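Local coordinates for phosphoribosylaminoimidazole carboxylase (Bombyx mori, PDB 4JA0), which catalyses two steps of purine biosynthesis, probably the carboxylation of aminoimidazole ribonucleotide and the synthesis of SAICAR that follows it, at residues A65-I70 with E177-A182; K82-S85 with F89-K92; K230-N235 with K248-W253; S345-N350 with A388-L393; Q360-S365 with T376-D381. All blocks are in the same frame, centred on the assembly; numbering follows the deposited sequence.

Contact 1 of 5, residues A65-I70 with E177-A182; sequences AKVFEI and EILEKA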
# COMPACT_ATOMS: atom_id res chain seq x y z
N ALA A 65 -13.12 -55.00 17.58
CA ALA A 65 -11.90 -54.42 18.14
C ALA A 65 -11.07 -53.74 17.06
O ALA A 65 -10.40 -52.72 17.30
CB ALA A 65 -11.08 -55.49 18.83
N LYS A 66 -11.12 -54.33 15.87
CA LYS A 66 -10.36 -53.81 14.75
C LYS A 66 -10.94 -52.48 14.28
O LYS A 66 -10.20 -51.50 14.08
CB LYS A 66 -10.32 -54.86 13.62
N VAL A 67 -12.26 -52.43 14.15
CA VAL A 67 -12.94 -51.21 13.74
C VAL A 67 -12.66 -50.09 14.73
O VAL A 67 -12.26 -49.00 14.33
CB VAL A 67 -14.48 -51.45 13.60
CG1 VAL A 67 -15.25 -50.13 13.49
CG2 VAL A 67 -14.77 -52.36 12.42
N PHE A 68 -12.81 -50.36 16.02
CA PHE A 68 -12.63 -49.33 17.03
C PHE A 68 -11.19 -48.83 17.04
O PHE A 68 -10.95 -47.66 17.25
CB PHE A 68 -13.08 -49.83 18.41
CG PHE A 68 -14.58 -49.76 18.63
CD1 PHE A 68 -15.24 -50.73 19.35
CD2 PHE A 68 -15.34 -48.74 18.05
CE1 PHE A 68 -16.62 -50.68 19.53
CE2 PHE A 68 -16.72 -48.69 18.24
CZ PHE A 68 -17.36 -49.66 18.98
N GLU A 69 -10.25 -49.72 16.72
CA GLU A 69 -8.85 -49.32 16.62
C GLU A 69 -8.67 -48.36 15.46
O GLU A 69 -7.94 -47.36 15.57
CB GLU A 69 -7.94 -50.54 16.43
N ILE A 70 -9.38 -48.61 14.37
CA ILE A 70 -9.28 -47.71 13.24
C ILE A 70 -9.87 -46.36 13.61
O ILE A 70 -9.29 -45.31 13.27
CB ILE A 70 -10.02 -48.27 12.02
CG1 ILE A 70 -9.40 -49.60 11.58
CG2 ILE A 70 -10.10 -47.23 10.90
CD1 ILE A 70 -10.09 -50.23 10.39
N GLU A 177 -18.07 -42.37 6.84
CA GLU A 177 -17.19 -41.93 5.77
C GLU A 177 -15.78 -42.54 5.89
O GLU A 177 -15.18 -42.98 4.90
CB GLU A 177 -17.12 -40.41 5.76
CG GLU A 177 -18.35 -39.73 5.16
CD GLU A 177 -18.36 -38.23 5.41
OE1 GLU A 177 -17.66 -37.79 6.35
OE2 GLU A 177 -19.05 -37.48 4.67
N ILE A 178 -15.28 -42.61 7.13
CA ILE A 178 -13.98 -43.21 7.42
C ILE A 178 -13.93 -44.68 7.05
O ILE A 178 -13.02 -45.11 6.35
CB ILE A 178 -13.66 -43.08 8.92
CG1 ILE A 178 -13.39 -41.63 9.27
CG2 ILE A 178 -12.48 -43.99 9.31
CD1 ILE A 178 -13.24 -41.40 10.73
N LEU A 179 -14.92 -45.43 7.52
CA LEU A 179 -15.01 -46.86 7.26
C LEU A 179 -15.30 -47.13 5.79
O LEU A 179 -14.84 -48.13 5.24
CB LEU A 179 -16.09 -47.49 8.14
CG LEU A 179 -15.80 -47.35 9.63
CD1 LEU A 179 -16.97 -47.89 10.40
CD2 LEU A 179 -14.54 -48.10 10.00
N GLU A 180 -16.05 -46.22 5.17
CA GLU A 180 -16.37 -46.32 3.76
C GLU A 180 -15.06 -46.30 3.01
O GLU A 180 -14.84 -47.07 2.07
CB GLU A 180 -17.28 -45.17 3.31
CG GLU A 180 -17.73 -45.28 1.86
CD GLU A 180 -18.58 -44.11 1.33
OE1 GLU A 180 -19.37 -44.37 0.38
OE2 GLU A 180 -18.48 -42.97 1.84
N LYS A 181 -14.18 -45.40 3.46
CA LYS A 181 -12.88 -45.21 2.85
C LYS A 181 -11.99 -46.45 3.08
O LYS A 181 -11.43 -47.00 2.12
CB LYS A 181 -12.24 -43.96 3.47
CG LYS A 181 -11.39 -43.17 2.51
CD LYS A 181 -12.22 -42.74 1.31
CE LYS A 181 -13.04 -41.50 1.58
NZ LYS A 181 -13.76 -41.10 0.34
N ALA A 182 -11.95 -46.94 4.31
CA ALA A 182 -11.19 -48.13 4.65
C ALA A 182 -11.58 -49.33 3.78
O ALA A 182 -10.73 -49.92 3.13
CB ALA A 182 -11.35 -48.47 6.13

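Contact 2 of 5, residues K82-S85 with F89-K92; sequences KIAS and FLSK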
# COMPACT_ATOMS: atom_id res chain seq x y z
N LYS A 82 -9.61 -51.98 25.23
CA LYS A 82 -8.79 -53.08 24.74
C LYS A 82 -9.55 -54.40 24.82
O LYS A 82 -10.50 -54.55 25.60
CB LYS A 82 -7.50 -53.19 25.55
CG LYS A 82 -7.73 -53.51 27.03
CD LYS A 82 -6.42 -53.68 27.80
CE LYS A 82 -6.68 -53.92 29.28
NZ LYS A 82 -5.44 -54.11 30.07
N ILE A 83 -9.08 -55.36 24.03
CA ILE A 83 -9.62 -56.71 24.08
C ILE A 83 -9.29 -57.35 25.43
O ILE A 83 -8.18 -57.19 25.96
CB ILE A 83 -9.07 -57.57 22.91
CG1 ILE A 83 -10.00 -57.47 21.70
CG2 ILE A 83 -8.95 -59.02 23.31
CD1 ILE A 83 -9.61 -58.34 20.53
N ALA A 84 -10.27 -58.03 26.01
CA ALA A 84 -10.05 -58.72 27.28
C ALA A 84 -9.72 -60.17 26.97
O ALA A 84 -8.80 -60.76 27.55
CB ALA A 84 -11.28 -58.63 28.17
N SER A 85 -10.46 -60.74 26.02
CA SER A 85 -10.24 -62.10 25.57
C SER A 85 -10.70 -62.23 24.14
O SER A 85 -10.89 -61.26 23.42
CB SER A 85 -11.02 -63.10 26.43
OG SER A 85 -12.40 -62.80 26.44
N PHE A 89 -14.39 -57.73 25.45
CA PHE A 89 -13.52 -56.55 25.51
C PHE A 89 -13.86 -55.58 26.64
O PHE A 89 -14.98 -55.57 27.16
CB PHE A 89 -13.51 -55.80 24.17
CG PHE A 89 -14.80 -55.10 23.84
CD1 PHE A 89 -15.10 -53.86 24.40
CD2 PHE A 89 -15.69 -55.66 22.94
CE1 PHE A 89 -16.28 -53.21 24.09
CE2 PHE A 89 -16.86 -55.02 22.63
CZ PHE A 89 -17.16 -53.79 23.20
N LEU A 90 -12.88 -54.74 26.98
CA LEU A 90 -13.03 -53.73 28.00
C LEU A 90 -13.46 -52.40 27.42
O LEU A 90 -12.87 -51.89 26.46
CB LEU A 90 -11.72 -53.53 28.76
CG LEU A 90 -11.44 -54.79 29.57
CD1 LEU A 90 -10.00 -54.87 30.05
CD2 LEU A 90 -12.43 -54.81 30.73
N SER A 91 -14.47 -51.83 28.06
CA SER A 91 -15.11 -50.62 27.59
C SER A 91 -15.15 -49.62 28.73
O SER A 91 -15.29 -49.99 29.90
CB SER A 91 -16.53 -50.97 27.13
OG SER A 91 -17.34 -49.82 26.92
N LYS A 92 -15.04 -48.34 28.39
CA LYS A 92 -15.26 -47.28 29.38
C LYS A 92 -16.76 -47.26 29.71
O LYS A 92 -17.60 -47.28 28.80
CB LYS A 92 -14.77 -45.93 28.84

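Contact 3 of 5, residues K230-N235 with K248-W253; sequences KQVYRN and KRNFAW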
# COMPACT_ATOMS: atom_id res chain seq x y z
N LYS A 230 -24.92 -59.42 7.57
CA LYS A 230 -26.05 -60.10 8.21
C LYS A 230 -27.36 -60.07 7.37
O LYS A 230 -28.40 -60.58 7.79
CB LYS A 230 -26.26 -59.47 9.60
CG LYS A 230 -27.21 -60.19 10.55
CD LYS A 230 -27.71 -59.20 11.59
CE LYS A 230 -28.84 -59.78 12.41
NZ LYS A 230 -29.39 -58.77 13.35
N GLN A 231 -27.31 -59.47 6.18
CA GLN A 231 -28.47 -59.49 5.30
C GLN A 231 -28.67 -60.90 4.74
O GLN A 231 -29.79 -61.31 4.44
CB GLN A 231 -28.33 -58.47 4.17
CG GLN A 231 -29.64 -58.18 3.43
CD GLN A 231 -30.75 -57.69 4.35
OE1 GLN A 231 -30.50 -56.98 5.32
NE2 GLN A 231 -31.99 -58.08 4.05
N VAL A 232 -27.57 -61.63 4.59
CA VAL A 232 -27.61 -63.00 4.11
C VAL A 232 -28.47 -63.84 5.04
O VAL A 232 -29.30 -64.65 4.60
CB VAL A 232 -26.19 -63.61 4.02
CG1 VAL A 232 -26.25 -65.12 3.86
CG2 VAL A 232 -25.42 -62.98 2.87
N TYR A 233 -28.28 -63.62 6.34
CA TYR A 233 -29.05 -64.33 7.34
C TYR A 233 -30.53 -63.88 7.35
O TYR A 233 -31.43 -64.70 7.50
CB TYR A 233 -28.40 -64.16 8.72
CG TYR A 233 -29.18 -64.78 9.86
CD1 TYR A 233 -29.88 -63.99 10.77
CD2 TYR A 233 -29.23 -66.16 10.02
CE1 TYR A 233 -30.59 -64.56 11.80
CE2 TYR A 233 -29.95 -66.74 11.07
CZ TYR A 233 -30.63 -65.93 11.96
OH TYR A 233 -31.35 -66.47 13.00
N ARG A 234 -30.79 -62.59 7.16
CA ARG A 234 -32.16 -62.09 7.12
C ARG A 234 -32.96 -62.67 5.95
O ARG A 234 -34.15 -62.95 6.09
CB ARG A 234 -32.18 -60.56 7.02
CG ARG A 234 -31.69 -59.84 8.25
CD ARG A 234 -31.77 -58.34 8.05
NE ARG A 234 -31.25 -57.60 9.20
CZ ARG A 234 -30.12 -56.90 9.20
NH1 ARG A 234 -29.38 -56.82 8.09
NH2 ARG A 234 -29.73 -56.28 10.30
N ASN A 235 -32.29 -62.85 4.82
CA ASN A 235 -32.94 -63.31 3.59
C ASN A 235 -33.44 -64.73 3.69
O ASN A 235 -34.30 -65.15 2.92
CB ASN A 235 -31.99 -63.20 2.39
CG ASN A 235 -31.65 -61.77 2.03
OD1 ASN A 235 -32.34 -60.83 2.43
ND2 ASN A 235 -30.58 -61.60 1.27
N LYS A 248 -21.26 -67.95 8.81
CA LYS A 248 -20.03 -67.97 9.61
C LYS A 248 -18.83 -67.76 8.71
O LYS A 248 -17.87 -67.07 9.08
CB LYS A 248 -19.85 -69.29 10.34
N ARG A 249 -18.87 -68.38 7.54
CA ARG A 249 -17.75 -68.29 6.62
C ARG A 249 -17.69 -66.88 6.05
O ARG A 249 -16.60 -66.36 5.79
CB ARG A 249 -17.83 -69.36 5.52
N ASN A 250 -18.85 -66.24 5.91
CA ASN A 250 -18.88 -64.84 5.47
C ASN A 250 -18.29 -63.87 6.49
O ASN A 250 -17.51 -63.01 6.13
CB ASN A 250 -20.30 -64.43 5.14
CG ASN A 250 -20.70 -64.78 3.72
OD1 ASN A 250 -19.90 -65.32 2.95
ND2 ASN A 250 -21.95 -64.49 3.38
N PHE A 251 -18.65 -64.04 7.76
CA PHE A 251 -18.17 -63.14 8.81
C PHE A 251 -16.68 -63.32 9.07
O PHE A 251 -16.00 -62.37 9.47
CB PHE A 251 -18.94 -63.35 10.12
CG PHE A 251 -20.38 -62.88 10.07
CD1 PHE A 251 -21.14 -62.82 11.24
CD2 PHE A 251 -20.97 -62.48 8.88
CE1 PHE A 251 -22.46 -62.38 11.21
CE2 PHE A 251 -22.30 -62.05 8.84
CZ PHE A 251 -23.04 -61.99 10.01
N ALA A 252 -16.18 -64.54 8.89
CA ALA A 252 -14.76 -64.83 9.08
C ALA A 252 -13.93 -64.13 8.01
O ALA A 252 -12.85 -63.60 8.29
CB ALA A 252 -14.49 -66.33 9.06
N TRP A 253 -14.45 -64.11 6.78
CA TRP A 253 -13.78 -63.42 5.69
C TRP A 253 -13.63 -61.94 6.00
O TRP A 253 -12.58 -61.35 5.76
CB TRP A 253 -14.54 -63.62 4.37
CG TRP A 253 -13.85 -63.00 3.18
CD1 TRP A 253 -12.80 -63.52 2.47
CD2 TRP A 253 -14.17 -61.76 2.55
NE1 TRP A 253 -12.45 -62.68 1.45
CE2 TRP A 253 -13.28 -61.59 1.47
CE3 TRP A 253 -15.13 -60.77 2.80
CZ2 TRP A 253 -13.31 -60.46 0.65
CZ3 TRP A 253 -15.16 -59.66 1.98
CH2 TRP A 253 -14.26 -59.52 0.92

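Contact 4 of 5, residues S345-N350 with A388-L393; sequences SYPVIN and AQIIGL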
# COMPACT_ATOMS: atom_id res chain seq x y z
N SER A 345 9.02 -31.85 -9.27
CA SER A 345 7.71 -32.09 -9.82
C SER A 345 6.76 -32.35 -8.66
O SER A 345 5.54 -32.36 -8.83
CB SER A 345 7.78 -33.32 -10.72
OG SER A 345 6.50 -33.65 -11.21
N TYR A 346 7.33 -32.50 -7.47
CA TYR A 346 6.52 -32.66 -6.27
C TYR A 346 5.98 -31.29 -5.83
O TYR A 346 6.63 -30.25 -6.04
CB TYR A 346 7.35 -33.34 -5.16
CG TYR A 346 7.84 -34.70 -5.59
CD1 TYR A 346 7.05 -35.83 -5.41
CD2 TYR A 346 9.09 -34.84 -6.20
CE1 TYR A 346 7.49 -37.07 -5.83
CE2 TYR A 346 9.54 -36.07 -6.61
CZ TYR A 346 8.73 -37.18 -6.43
OH TYR A 346 9.19 -38.40 -6.85
N PRO A 347 4.79 -31.29 -5.24
CA PRO A 347 4.16 -30.06 -4.75
C PRO A 347 5.05 -29.29 -3.78
O PRO A 347 5.65 -29.88 -2.88
CB PRO A 347 2.90 -30.57 -4.04
CG PRO A 347 3.13 -32.06 -3.84
CD PRO A 347 3.95 -32.47 -4.99
N VAL A 348 5.12 -27.97 -3.97
CA VAL A 348 5.92 -27.11 -3.11
C VAL A 348 5.01 -26.05 -2.51
O VAL A 348 4.36 -25.30 -3.24
CB VAL A 348 7.05 -26.41 -3.90
CG1 VAL A 348 7.70 -25.34 -3.04
CG2 VAL A 348 8.08 -27.41 -4.41
N ILE A 349 4.98 -25.98 -1.19
CA ILE A 349 4.18 -24.96 -0.49
C ILE A 349 5.07 -23.96 0.23
O ILE A 349 6.00 -24.36 0.95
CB ILE A 349 3.21 -25.60 0.55
CG1 ILE A 349 2.41 -26.75 -0.08
CG2 ILE A 349 2.26 -24.56 1.12
CD1 ILE A 349 1.69 -27.59 0.93
N ASN A 350 4.78 -22.68 0.00
CA ASN A 350 5.48 -21.57 0.66
C ASN A 350 4.82 -21.11 1.95
O ASN A 350 3.69 -20.61 1.93
CB ASN A 350 5.53 -20.37 -0.26
CG ASN A 350 6.35 -20.62 -1.46
OD1 ASN A 350 7.43 -21.20 -1.37
ND2 ASN A 350 5.87 -20.15 -2.61
N ALA A 388 -1.06 -32.20 4.76
CA ALA A 388 -1.93 -33.30 5.17
C ALA A 388 -3.01 -33.62 4.14
O ALA A 388 -3.21 -34.79 3.80
CB ALA A 388 -2.57 -33.01 6.52
N GLN A 389 -3.66 -32.59 3.62
CA GLN A 389 -4.72 -32.77 2.64
C GLN A 389 -4.18 -33.43 1.37
O GLN A 389 -4.88 -34.23 0.74
CB GLN A 389 -5.39 -31.43 2.32
CG GLN A 389 -6.30 -30.91 3.44
CD GLN A 389 -6.68 -29.43 3.30
OE1 GLN A 389 -6.07 -28.67 2.54
NE2 GLN A 389 -7.68 -29.01 4.07
N ILE A 390 -2.93 -33.13 1.03
CA ILE A 390 -2.31 -33.71 -0.16
C ILE A 390 -2.00 -35.19 0.04
O ILE A 390 -2.31 -36.03 -0.81
CB ILE A 390 -1.01 -32.95 -0.53
CG1 ILE A 390 -1.36 -31.56 -1.08
CG2 ILE A 390 -0.20 -33.73 -1.56
CD1 ILE A 390 -0.20 -30.64 -1.21
N ILE A 391 -1.39 -35.50 1.18
CA ILE A 391 -1.03 -36.86 1.56
C ILE A 391 -2.25 -37.73 1.95
O ILE A 391 -2.25 -38.98 1.81
CB ILE A 391 0.02 -36.77 2.65
CG1 ILE A 391 1.29 -36.19 2.04
CG2 ILE A 391 0.31 -38.11 3.26
CD1 ILE A 391 2.39 -35.97 3.02
N GLY A 392 -3.30 -37.08 2.44
CA GLY A 392 -4.54 -37.75 2.75
C GLY A 392 -5.21 -38.37 1.53
O GLY A 392 -6.10 -39.23 1.67
N LEU A 393 -4.79 -37.96 0.34
CA LEU A 393 -5.33 -38.58 -0.86
C LEU A 393 -4.82 -40.02 -0.98
O LEU A 393 -5.35 -40.82 -1.74
CB LEU A 393 -4.97 -37.77 -2.10
CG LEU A 393 -5.61 -36.39 -2.23
CD1 LEU A 393 -5.26 -35.78 -3.56
CD2 LEU A 393 -7.11 -36.45 -2.05

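Contact 5 of 5, residues Q360-S365 with T376-D381; sequences QDIWSS and TVIYPD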
# COMPACT_ATOMS: atom_id res chain seq x y z
N GLN A 360 4.85 -6.83 2.46
CA GLN A 360 5.57 -6.49 1.23
C GLN A 360 6.15 -7.73 0.59
O GLN A 360 6.05 -7.93 -0.62
CB GLN A 360 6.71 -5.51 1.50
CG GLN A 360 6.27 -4.08 1.65
CD GLN A 360 5.52 -3.81 2.94
OE1 GLN A 360 5.97 -4.19 4.02
NE2 GLN A 360 4.36 -3.15 2.84
N ASP A 361 6.73 -8.56 1.44
CA ASP A 361 7.53 -9.71 1.02
C ASP A 361 6.76 -10.87 0.46
O ASP A 361 7.33 -11.71 -0.22
CB ASP A 361 8.38 -10.20 2.19
CG ASP A 361 9.52 -9.26 2.50
OD1 ASP A 361 9.93 -8.50 1.58
OD2 ASP A 361 9.97 -9.27 3.67
N ILE A 362 5.47 -10.94 0.75
CA ILE A 362 4.73 -12.12 0.33
C ILE A 362 4.64 -12.23 -1.18
O ILE A 362 4.43 -13.31 -1.71
CB ILE A 362 3.33 -12.19 0.93
CG1 ILE A 362 2.85 -13.64 0.85
CG2 ILE A 362 2.39 -11.23 0.22
CD1 ILE A 362 1.48 -13.84 1.24
N TRP A 363 4.83 -11.12 -1.89
CA TRP A 363 4.72 -11.17 -3.33
C TRP A 363 5.91 -11.86 -3.95
O TRP A 363 5.87 -12.20 -5.12
CB TRP A 363 4.56 -9.78 -3.91
CG TRP A 363 3.29 -9.15 -3.51
CD1 TRP A 363 3.09 -8.27 -2.47
CD2 TRP A 363 2.01 -9.37 -4.11
NE1 TRP A 363 1.75 -7.92 -2.42
CE2 TRP A 363 1.08 -8.58 -3.41
CE3 TRP A 363 1.57 -10.15 -5.18
CZ2 TRP A 363 -0.27 -8.55 -3.75
CZ3 TRP A 363 0.25 -10.11 -5.52
CH2 TRP A 363 -0.66 -9.34 -4.80
N SER A 364 6.95 -12.11 -3.16
CA SER A 364 8.10 -12.87 -3.65
C SER A 364 7.75 -14.35 -3.70
O SER A 364 8.40 -15.11 -4.40
CB SER A 364 9.33 -12.64 -2.77
OG SER A 364 9.11 -13.02 -1.43
N SER A 365 6.75 -14.72 -2.89
CA SER A 365 6.20 -16.08 -2.84
C SER A 365 5.13 -16.25 -3.89
O SER A 365 5.22 -17.12 -4.75
CB SER A 365 5.60 -16.36 -1.47
OG SER A 365 6.58 -16.32 -0.47
N THR A 376 1.06 -20.78 -2.10
CA THR A 376 1.42 -19.97 -0.94
C THR A 376 0.34 -20.00 0.16
O THR A 376 -0.89 -19.97 -0.09
CB THR A 376 1.74 -18.53 -1.37
OG1 THR A 376 2.84 -18.54 -2.30
CG2 THR A 376 2.11 -17.67 -0.16
N VAL A 377 0.85 -20.09 1.38
CA VAL A 377 0.06 -20.20 2.59
C VAL A 377 0.72 -19.23 3.59
O VAL A 377 1.90 -18.90 3.43
CB VAL A 377 0.10 -21.67 3.08
CG1 VAL A 377 0.51 -21.77 4.53
CG2 VAL A 377 -1.20 -22.39 2.82
N ILE A 378 0.00 -18.75 4.59
CA ILE A 378 0.54 -17.68 5.44
C ILE A 378 0.72 -18.04 6.94
O ILE A 378 1.47 -17.35 7.67
CB ILE A 378 -0.30 -16.41 5.23
CG1 ILE A 378 0.47 -15.42 4.38
CG2 ILE A 378 -0.75 -15.77 6.54
CD1 ILE A 378 -0.31 -14.12 4.24
N TYR A 379 0.08 -19.11 7.39
CA TYR A 379 0.20 -19.58 8.76
C TYR A 379 0.78 -20.99 8.82
O TYR A 379 0.49 -21.82 7.95
CB TYR A 379 -1.16 -19.54 9.47
CG TYR A 379 -1.85 -18.22 9.33
CD1 TYR A 379 -1.45 -17.12 10.08
CD2 TYR A 379 -2.91 -18.06 8.44
CE1 TYR A 379 -2.07 -15.89 9.95
CE2 TYR A 379 -3.55 -16.83 8.30
CZ TYR A 379 -3.12 -15.75 9.06
OH TYR A 379 -3.73 -14.53 8.94
N PRO A 380 1.60 -21.27 9.84
CA PRO A 380 2.24 -22.59 9.97
C PRO A 380 1.25 -23.74 10.08
O PRO A 380 1.45 -24.77 9.43
CB PRO A 380 3.06 -22.46 11.26
CG PRO A 380 2.48 -21.32 11.98
CD PRO A 380 2.00 -20.37 10.93
N ASP A 381 0.18 -23.57 10.85
CA ASP A 381 -0.82 -24.62 10.97
C ASP A 381 -1.44 -24.89 9.61
O ASP A 381 -1.60 -26.04 9.22
CB ASP A 381 -1.90 -24.27 11.99
CG ASP A 381 -1.40 -24.37 13.42
OD1 ASP A 381 -0.67 -25.34 13.72
OD2 ASP A 381 -1.76 -23.51 14.25

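Contact 1 of 5, residues A65-I70 with E177-A182
V67 and L179 are the nearest CA pair between 65-70 and 177-182, 8.1 Å apart, on helices 57-74 and 162-183. This is helix-helix packing inside the SAICAR synthetase part of the chain, and it is apolar throughout. No hydrogen bond crosses it. Each helix satisfies its own backbone here, as in the bond from A182 N to I178 O.

V67 reaches across with one branch. Its CG1 stands opposite the backbone N (chi1 167°) and meets the forked end of L179. The distances are 4.1 Å from V67 CG1 to L179 CD2 and 4.2 Å from V67 CG1 to L179 CD1, so the methyl sits over the fork and not against one prong. The two side chains cross at about a right angle. L179 does not start out toward helix 57-74, but its chain bends that way. With chi1 at -62° its CG lies beside the backbone N, and both methyls come forward.

One turn further along helix 57-74, I70 points toward the other helix. Its branch methyl CG2 is 4.3 Å from CG2 of I178.

All four side chains are buried. Neighbouring elements close the sides: I211 lies against V67, while L190 and M193 of strand 188-200 pack on L179. Y396 of helix 396-420 covers both I70 and A182. A182 also points toward helix 57-74 but stops short of packing closely: its CB is 4.8 Å from I70 CD1.

Contact 2 of 5, residues K82-S85 with F89-K92
F89 touches K82 and I83 through its CB, not its ring. The CB is 3.6 Å from K82 O and 4.0 Å from I83 CA. The ring itself leads away from 82-85 and meets the ring of F80 edge-to-face, beside N61 and N64 of helix 57-74. With chi1 at 70°, CG sits between the backbone N and the carbonyl carbon, and the ring is carried to that helix side.

K82 and L90 form an antiparallel hydrogen-bonded pair. L90 N gives a nearly straight bond of 2.8 Å to K82 O. The return bond from K82 N to L90 O is weak at 3.5 Å. Their side chains lie alongside each other and point the same way, with the extended lysine methylenes running past L90 CD1. A84 joins them, its CB 4.1 Å from L90 CG. A serine in place of L90 would probably leave the K82 methylenes and the A84 methyl without their apolar neighbour.

I83 and F89 are the non-hydrogen-bonded pair next along. I83 turns to A65 and N61. This is a beta hairpin of strands 80-83 and 88-91, joined through the latter to strand 36-43 in the antiparallel sheet of the SAICAR synthetase fold.

Contact 3 of 5, residues K230-N235 with K248-W253
K230 and V232 meet F251 and N250 in a small side-chain contact between helix 241-257 and the start of the short helix 231-235. It lies in the SAICAR synthetase part of the chain and is partly buried. Only 130 Å² is covered, both sides summed, and no hydrogen bond crosses.

The ring of F251 does most of the touching. Its CZ reaches K230 CA at 4.0 Å, with that CA in the plane of the ring at its edge. K230 CB is close by, at 4.1 Å from F251 CZ. F251 does not set out toward 230-235, but its chi1 of -70° brings the ring end up to K230. The second touch is between V232 CG2 and N250 ND2, 3.8 Å apart, where the two side chains approach from opposite directions.

K230 then runs away from F251 as an extended chain. Its CD passes over one face of the R234 guanidinium, offset toward the rim. D46 receives both basic ends, K230 NZ on one carboxylate oxygen and R234 NE on the other. Q231 ties the same helix together: R234 NH1 bonds to Q231 OE1 at 3.0 Å, and Q231 NE2 bonds to N235 OD1 at 3.2 Å.

Around the contact, I59 of helix 57-74 lies against F251 and A252. S213 and D214 also touch F251. L244 and V247, earlier on helix 241-257, reach Y233 and V232, so the short helix lies against more than one turn of the long one.

Contact 4 of 5, residues S345-N350 with A388-L393
I390 is the one residue of 388-393 that touches 345-350, and it meets both P347 and I349. Before it in the chain, A388 packs on V398 and L402 of helix 396-420. Q389 leans on L402 too, and on S345 of the second subunit.

I390 comes next and points at the strand. Its CG1 lies beside the backbone N (chi1 -71°) and the chain is extended beyond, which brings CD1 out to P347 and I349. That methyl sits 4.2 Å from P347 CB and 4.2 Å from I349 CD1. With I349 the meeting is tip to tip, each isoleucine reaching toward the other. The proline offers the side of its ring at CB instead. V325 of strand 323-329 touches both I390 and P347. All of this is buried, apolar and without a hydrogen bond.

I391 turns to another strand, touching H267 and V269 of 267-273. G392 N bonds back to A388 O at 2.7 Å. L393 then packs on Y346 of the second subunit.

Helix 380-391 thus lies on one face of a parallel sheet, its isoleucines set against successive strands. This is the alpha/beta layering of the flavodoxin-like fold of AIR carboxylase.

Contact 5 of 5, residues Q360-S365 with T376-D381
I362, just beyond helix 358-361, packs on T376 and I378 at the last strand of the parallel sheet in the AIR carboxylase fold. One part of the contact is between isoleucines. I362 CD1 lies 3.5 Å from I378 CD1 and 3.7 Å from I378 CG1, the two side chains crossing at about a right angle. I362 gets there with CG1 opposite the backbone N (chi1 -160°). Its CD1 also touches T376 CG2, at 4.1 Å.

S365 and T376 make the second part, which has a polar edge. S365 CB is 3.6 Å from T376 OG1 and 4.0 Å from T376 CG2, but no hydrogen bond joins the two residues. Their hydroxyls turn to other partners: S365 OG bonds to N334 ND2, and T376 OG1 has a weak bond with N350 ND2. With an alanine here in place of T376, N350 ND2 would probably lose that weak partner, and S365 CB and I362 CD1 the methyl that both touch.

All four touching residues are buried. L366 of the second subunit also packs on I362. By contrast, the chain beyond I378 leads away from 360-365, and it becomes exposed at D381, where helix 380-391 begins. On the way, I378 covers the ring of Y379, with CG2 3.3 Å above the plane and over its centre.

How the contacts relate
From the N terminus, helix 57-74 opens contact 1 and is followed by strand 80-83. Contact 2 closes a short hairpin there, so it falls within the long loop that contact 1 closes at 177-182. The two touch where A65 CB meets I83 CD1, 3.6 Å apart. Contact 3 follows in series and joins two helices late in the same SAICAR synthetase range. The chain then enters the AIR carboxylase range. Contact 4 spans 345-393 and joins strand 348-350 to helix 380-391. Contact 5 lies wholly within that span and joins the end of helix 358-361 to the 376-378 run before helix 380-391. They meet through a probable hydrogen bond from V377 N to N350 O, 2.9 Å.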